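Uracil-DNA glycosylase (PDB 5X3G) belongs to the uracil-DNA glycosylase family of DNA-repair proteins and has an alpha/beta fold with a central four-stranded parallel sheet flanked by helices. Local coordinates at residues 17-31 against 56-68. Sequence-based numbering, arbitrary orientation.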
loop_
_atom_site.group_PDB
_atom_site.type_symbol
_atom_site.label_atom_id
_atom_site.label_comp_id
_atom_site.label_asym_id
_atom_site.label_seq_id
_atom_site.Cartn_x
_atom_site.Cartn_y
_atom_site.Cartn_z
ATOM N N LEU A 17 -1.753 -19.731 6.176
ATOM C CA LEU A 17 -2.083 -18.529 5.416
ATOM C C LEU A 17 -0.835 -17.716 5.104
ATOM O O LEU A 17 -0.694 -17.178 3.998
ATOM C CB LEU A 17 -3.090 -17.680 6.191
ATOM C CG LEU A 17 -3.458 -16.328 5.575
ATOM C CD1 LEU A 17 -4.220 -16.504 4.270
ATOM C CD2 LEU A 17 -4.248 -15.492 6.562
ATOM N N LEU A 18 0.084 -17.618 6.065
ATOM C CA LEU A 18 1.338 -16.914 5.819
ATOM C C LEU A 18 2.151 -17.607 4.734
ATOM O O LEU A 18 2.701 -16.949 3.843
ATOM C CB LEU A 18 2.147 -16.806 7.111
ATOM C CG LEU A 18 2.019 -15.500 7.902
ATOM C CD1 LEU A 18 0.682 -15.419 8.625
ATOM C CD2 LEU A 18 3.179 -15.374 8.874
ATOM N N ARG A 19 2.236 -18.939 4.788
ATOM C CA ARG A 19 3.004 -19.654 3.770
ATOM C C ARG A 19 2.371 -19.514 2.389
ATOM O O ARG A 19 3.079 -19.369 1.386
ATOM C CB ARG A 19 3.143 -21.129 4.145
ATOM C CG ARG A 19 4.165 -21.403 5.230
ATOM C CD ARG A 19 4.437 -22.891 5.329
ATOM N NE ARG A 19 3.196 -23.666 5.348
ATOM C CZ ARG A 19 2.570 -24.047 6.457
ATOM N NH1 ARG A 19 3.065 -23.728 7.645
ATOM N NH2 ARG A 19 1.448 -24.747 6.378
ATOM N N LEU A 20 1.039 -19.559 2.319
ATOM C CA LEU A 20 0.344 -19.423 1.043
ATOM C C LEU A 20 0.592 -18.055 0.423
ATOM O O LEU A 20 0.722 -17.932 -0.802
ATOM C CB LEU A 20 -1.152 -19.658 1.240
ATOM C CG LEU A 20 -2.028 -19.556 -0.010
ATOM C CD1 LEU A 20 -1.643 -20.614 -1.027
ATOM C CD2 LEU A 20 -3.504 -19.647 0.341
ATOM N N ASN A 21 0.656 -17.015 1.252
ATOM C CA ASN A 21 0.969 -15.670 0.790
ATOM C C ASN A 21 2.459 -15.457 0.551
ATOM O O ASN A 21 2.844 -14.388 0.066
ATOM C CB ASN A 21 0.455 -14.639 1.800
ATOM C CG ASN A 21 -1.052 -14.476 1.751
ATOM O OD1 ASN A 21 -1.564 -13.526 1.159
ATOM N ND2 ASN A 21 -1.770 -15.405 2.369
ATOM N N GLY A 22 3.299 -16.439 0.870
ATOM C CA GLY A 22 4.730 -16.289 0.686
ATOM C C GLY A 22 5.399 -15.399 1.708
ATOM O O GLY A 22 6.394 -14.740 1.390
ATOM N N VAL A 23 4.882 -15.360 2.928
ATOM C CA VAL A 23 5.440 -14.531 3.987
ATOM C C VAL A 23 6.486 -15.343 4.736
ATOM O O VAL A 23 6.304 -16.542 4.979
ATOM C CB VAL A 23 4.328 -14.032 4.931
ATOM C CG1 VAL A 23 4.880 -13.026 5.924
ATOM C CG2 VAL A 23 3.167 -13.441 4.136
ATOM N N ASP A 24 7.592 -14.699 5.097
ATOM C CA ASP A 24 8.654 -15.383 5.820
ATOM C C ASP A 24 8.246 -15.622 7.272
ATOM O O ASP A 24 7.443 -14.879 7.842
ATOM C CB ASP A 24 9.943 -14.563 5.764
ATOM C CG ASP A 24 11.125 -15.295 6.358
ATOM O OD1 ASP A 24 11.797 -16.047 5.623
ATOM O OD2 ASP A 24 11.377 -15.124 7.566
ATOM N N GLU A 25 8.815 -16.675 7.878
ATOM C CA GLU A 25 8.436 -17.011 9.249
ATOM C C GLU A 25 8.888 -15.947 10.243
ATOM O O GLU A 25 8.337 -15.864 11.348
ATOM C CB GLU A 25 8.999 -18.371 9.666
ATOM C CG GLU A 25 10.401 -18.685 9.188
ATOM C CD GLU A 25 10.772 -20.138 9.433
ATOM O OE1 GLU A 25 11.963 -20.485 9.289
ATOM O OE2 GLU A 25 9.869 -20.929 9.782
ATOM N N GLU A 26 9.883 -15.127 9.879
ATOM C CA GLU A 26 10.268 -14.004 10.731
ATOM C C GLU A 26 9.096 -13.093 11.055
ATOM O O GLU A 26 9.146 -12.367 12.055
ATOM C CB GLU A 26 11.359 -13.156 10.076
ATOM C CG GLU A 26 12.732 -13.778 9.996
ATOM C CD GLU A 26 13.760 -12.786 9.491
ATOM O OE1 GLU A 26 13.405 -11.599 9.325
ATOM O OE2 GLU A 26 14.918 -13.188 9.260
ATOM N N TRP A 27 8.053 -13.097 10.227
ATOM C CA TRP A 27 6.892 -12.253 10.460
ATOM C C TRP A 27 5.960 -12.793 11.534
ATOM O O TRP A 27 5.069 -12.058 11.974
ATOM C CB TRP A 27 6.120 -12.064 9.155
ATOM C CG TRP A 27 6.651 -10.943 8.338
ATOM C CD1 TRP A 27 7.375 -11.031 7.185
ATOM C CD2 TRP A 27 6.524 -9.550 8.628
ATOM N NE1 TRP A 27 7.695 -9.774 6.733
ATOM C CE2 TRP A 27 7.185 -8.847 7.603
ATOM C CE3 TRP A 27 5.910 -8.829 9.656
ATOM C CZ2 TRP A 27 7.247 -7.458 7.574
ATOM C CZ3 TRP A 27 5.975 -7.452 9.627
ATOM C CH2 TRP A 27 6.639 -6.780 8.594
ATOM N N GLU A 28 6.148 -14.036 11.975
ATOM C CA GLU A 28 5.221 -14.618 12.943
ATOM C C GLU A 28 5.128 -13.861 14.267
ATOM O O GLU A 28 4.001 -13.715 14.773
ATOM C CB GLU A 28 5.585 -16.089 13.187
ATOM C CG GLU A 28 5.139 -17.011 12.065
ATOM C CD GLU A 28 5.240 -18.478 12.430
ATOM O OE1 GLU A 28 5.344 -18.788 13.637
ATOM O OE2 GLU A 28 5.206 -19.322 11.511
ATOM N N PRO A 29 6.217 -13.375 14.880
ATOM C CA PRO A 29 6.059 -12.665 16.165
ATOM C C PRO A 29 5.172 -11.435 16.085
ATOM O O PRO A 29 4.509 -11.097 17.074
ATOM C CB PRO A 29 7.501 -12.291 16.536
ATOM C CG PRO A 29 8.337 -13.293 15.842
ATOM C CD PRO A 29 7.640 -13.562 14.544
ATOM N N ILE A 30 5.136 -10.755 14.943
ATOM C CA ILE A 30 4.326 -9.549 14.805
ATOM C C ILE A 30 2.960 -9.862 14.207
ATOM O O ILE A 30 1.945 -9.302 14.631
ATOM C CB ILE A 30 5.082 -8.505 13.957
ATOM C CG1 ILE A 30 6.441 -8.176 14.578
ATOM C CG2 ILE A 30 4.260 -7.234 13.804
ATOM C CD1 ILE A 30 7.252 -7.185 13.768
ATOM N N LEU A 31 2.915 -10.770 13.235
ATOM C CA LEU A 31 1.738 -10.965 12.396
ATOM C C LEU A 31 0.745 -11.956 12.990
ATOM O O LEU A 31 -0.470 -11.751 12.880
ATOM C CB LEU A 31 2.181 -11.425 11.004
ATOM C CG LEU A 31 1.332 -11.115 9.776
ATOM C CD1 LEU A 31 0.862 -9.671 9.794
ATOM C CD2 LEU A 31 2.154 -11.393 8.523
ATOM N N ARG A 56 -7.399 -15.215 -1.101
ATOM C CA ARG A 56 -6.768 -15.583 0.163
ATOM C C ARG A 56 -5.247 -15.615 0.051
ATOM O O ARG A 56 -4.543 -15.223 0.989
ATOM C CB ARG A 56 -7.307 -16.938 0.627
ATOM C CG ARG A 56 -6.587 -17.533 1.817
ATOM C CD ARG A 56 -7.451 -18.554 2.537
ATOM N NE ARG A 56 -6.656 -19.400 3.420
ATOM C CZ ARG A 56 -6.043 -20.513 3.032
ATOM N NH1 ARG A 56 -6.140 -20.919 1.774
ATOM N NH2 ARG A 56 -5.338 -21.223 3.902
ATOM N N ASP A 57 -4.720 -16.065 -1.089
ATOM C CA ASP A 57 -3.272 -16.147 -1.260
ATOM C C ASP A 57 -2.614 -14.788 -1.480
ATOM O O ASP A 57 -1.402 -14.743 -1.721
ATOM C CB ASP A 57 -2.933 -17.079 -2.426
ATOM C CG ASP A 57 -3.413 -16.546 -3.760
ATOM O OD1 ASP A 57 -4.267 -15.635 -3.768
ATOM O OD2 ASP A 57 -2.935 -17.038 -4.802
ATOM N N ARG A 58 -3.373 -13.693 -1.409
ATOM C CA ARG A 58 -2.837 -12.350 -1.585
ATOM C C ARG A 58 -3.137 -11.420 -0.420
ATOM O O ARG A 58 -2.692 -10.266 -0.443
ATOM C CB ARG A 58 -3.384 -11.717 -2.870
ATOM C CG ARG A 58 -2.445 -11.764 -4.052
ATOM C CD ARG A 58 -3.177 -12.269 -5.273
ATOM N NE ARG A 58 -2.392 -12.113 -6.489
ATOM C CZ ARG A 58 -2.570 -12.838 -7.587
ATOM N NH1 ARG A 58 -3.498 -13.785 -7.614
ATOM N NH2 ARG A 58 -1.814 -12.622 -8.655
ATOM N N LEU A 59 -3.879 -11.884 0.592
ATOM C CA LEU A 59 -4.293 -11.012 1.688
ATOM C C LEU A 59 -3.100 -10.322 2.340
ATOM O O LEU A 59 -3.207 -9.174 2.792
ATOM C CB LEU A 59 -5.072 -11.820 2.727
ATOM C CG LEU A 59 -6.471 -12.282 2.320
ATOM C CD1 LEU A 59 -7.047 -13.245 3.350
ATOM C CD2 LEU A 59 -7.394 -11.086 2.127
ATOM N N LEU A 60 -1.952 -11.001 2.383
ATOM C CA LEU A 60 -0.760 -10.518 3.068
ATOM C C LEU A 60 0.391 -10.253 2.102
ATOM O O LEU A 60 1.559 -10.333 2.488
ATOM C CB LEU A 60 -0.326 -11.521 4.132
ATOM C CG LEU A 60 -1.375 -11.925 5.166
ATOM C CD1 LEU A 60 -0.937 -13.187 5.882
ATOM C CD2 LEU A 60 -1.603 -10.798 6.158
ATOM N N ALA A 61 0.072 -9.933 0.844
ATOM C CA ALA A 61 1.114 -9.738 -0.161
ATOM C C ALA A 61 2.073 -8.614 0.216
ATOM O O ALA A 61 3.232 -8.615 -0.220
ATOM C CB ALA A 61 0.484 -9.454 -1.524
ATOM N N ALA A 62 1.614 -7.654 1.023
ATOM C CA ALA A 62 2.485 -6.574 1.467
ATOM C C ALA A 62 3.617 -7.066 2.364
ATOM O O ALA A 62 4.623 -6.363 2.517
ATOM C CB ALA A 62 1.666 -5.510 2.195
ATOM N N PHE A 63 3.480 -8.253 2.952
ATOM C CA PHE A 63 4.496 -8.834 3.821
ATOM C C PHE A 63 5.337 -9.898 3.126
ATOM O O PHE A 63 6.180 -10.525 3.776
ATOM C CB PHE A 63 3.839 -9.449 5.067
ATOM C CG PHE A 63 2.975 -8.491 5.849
ATOM C CD1 PHE A 63 3.472 -7.842 6.969
ATOM C CD2 PHE A 63 1.659 -8.257 5.478
ATOM C CE1 PHE A 63 2.678 -6.967 7.697
ATOM C CE2 PHE A 63 0.861 -7.383 6.200
ATOM C CZ PHE A 63 1.372 -6.740 7.309
ATOM N N SER A 64 5.132 -10.117 1.826
ATOM C CA SER A 64 5.716 -11.266 1.144
ATOM C C SER A 64 7.155 -11.046 0.696
ATOM O O SER A 64 7.775 -11.988 0.188
ATOM C CB SER A 64 4.858 -11.644 -0.067
ATOM O OG SER A 64 4.799 -10.584 -1.004
ATOM N N THR A 65 7.700 -9.844 0.861
ATOM C CA THR A 65 9.084 -9.591 0.479
ATOM C C THR A 65 9.844 -8.951 1.633
ATOM O O THR A 65 10.899 -9.449 2.044
ATOM C CB THR A 65 9.152 -8.700 -0.760
ATOM O OG1 THR A 65 8.355 -9.268 -1.803
ATOM C CG2 THR A 65 10.590 -8.575 -1.241
ATOM N N LEU A 66 9.315 -7.847 2.153
ATOM C CA LEU A 66 9.926 -7.189 3.299
ATOM C C LEU A 66 9.957 -8.118 4.505
ATOM O O LEU A 66 9.016 -8.875 4.756
ATOM C CB LEU A 66 9.156 -5.915 3.653
ATOM C CG LEU A 66 9.261 -4.694 2.737
ATOM C CD1 LEU A 66 8.255 -3.641 3.165
ATOM C CD2 LEU A 66 10.670 -4.129 2.762
ATOM N N ARG A 67 11.046 -8.062 5.237
ATOM C CA ARG A 67 11.184 -8.616 6.570
ATOM C C ARG A 67 11.002 -7.502 7.595
ATOM O O ARG A 67 11.219 -6.329 7.275
ATOM C CB ARG A 67 12.555 -9.278 6.739
ATOM C CG ARG A 67 12.885 -10.223 5.594
ATOM C CD ARG A 67 11.975 -11.443 5.611
ATOM N NE ARG A 67 12.714 -12.701 5.585
ATOM C CZ ARG A 67 12.974 -13.380 4.472
ATOM N NH1 ARG A 67 12.547 -12.921 3.303
ATOM N NH2 ARG A 67 13.648 -14.521 4.524
ATOM N N PRO A 68 10.579 -7.826 8.822
ATOM C CA PRO A 68 10.200 -6.764 9.774
ATOM C C PRO A 68 11.238 -5.665 9.961
ATOM O O PRO A 68 10.859 -4.494 10.094
ATOM C CB PRO A 68 9.959 -7.544 11.071
ATOM C CG PRO A 68 9.512 -8.884 10.611
ATOM C CD PRO A 68 10.298 -9.170 9.361
HETATM O O HOH W 1 1.239 -12.815 -1.304
HETATM O O HOH W 2 8.258 -12.165 3.916
#
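Trp-27 is the largest bump here, its indole slotted between Phe-63 and Pro-68. Pro-68 CG sits over the centre of the six-membered ring, 3.6 Å from its centroid. On the opposite face Phe-63 stands T-shaped, its edge turned to the indole and the two planes at 86°. At the indole rim, NE1 hydrogen-bonds Leu-66 O, which lies in the ring plane and is modelled at only 2.5 Å from NE1, a distance probably somewhat too short; the bond would set the rotation of the slab. Phe-63 in turn takes Leu-31 CD1 over one face, and Leu-193 of helix 179-196 touches both side chains from outside the contact.

Helix 11-20 ends in a Schellman motif, with Gly-22 at positive phi, and the turn delivers Asn-21 into the hollow of the loop between helix 40-48 and strand 73-77. With CG of Asn-21 anti to its carbonyl carbon (chi1 -74°), the amide reaches into the loop and works both ways: OD1 accepts from Leu-60 N at 2.8 Å, from above the carbonyl plane, while ND2 bonds Arg-56 O (3.1 Å) and Leu-17 O. Next to it Leu-60 pushes CD1 into a dent between Leu-17 CG (4.0 Å) and Leu-18 CD1, with Val-23 CG2 against its CB. Leu-20 lays CD2 over the Arg-56 guanidinium and rests CG on Asp-57 CB.

At the far end of the contact, beside Trp-27, Arg-67 bends at chi2 and chi3 and lays one guanidinium face over Asp-24 CB and OD1, the carboxylate and guanidinium planes 23° apart, with NH2 2.6 Å from OD1 in a salt bridge; the carboxylate's OD2 receives Glu-26 N in an Asx turn.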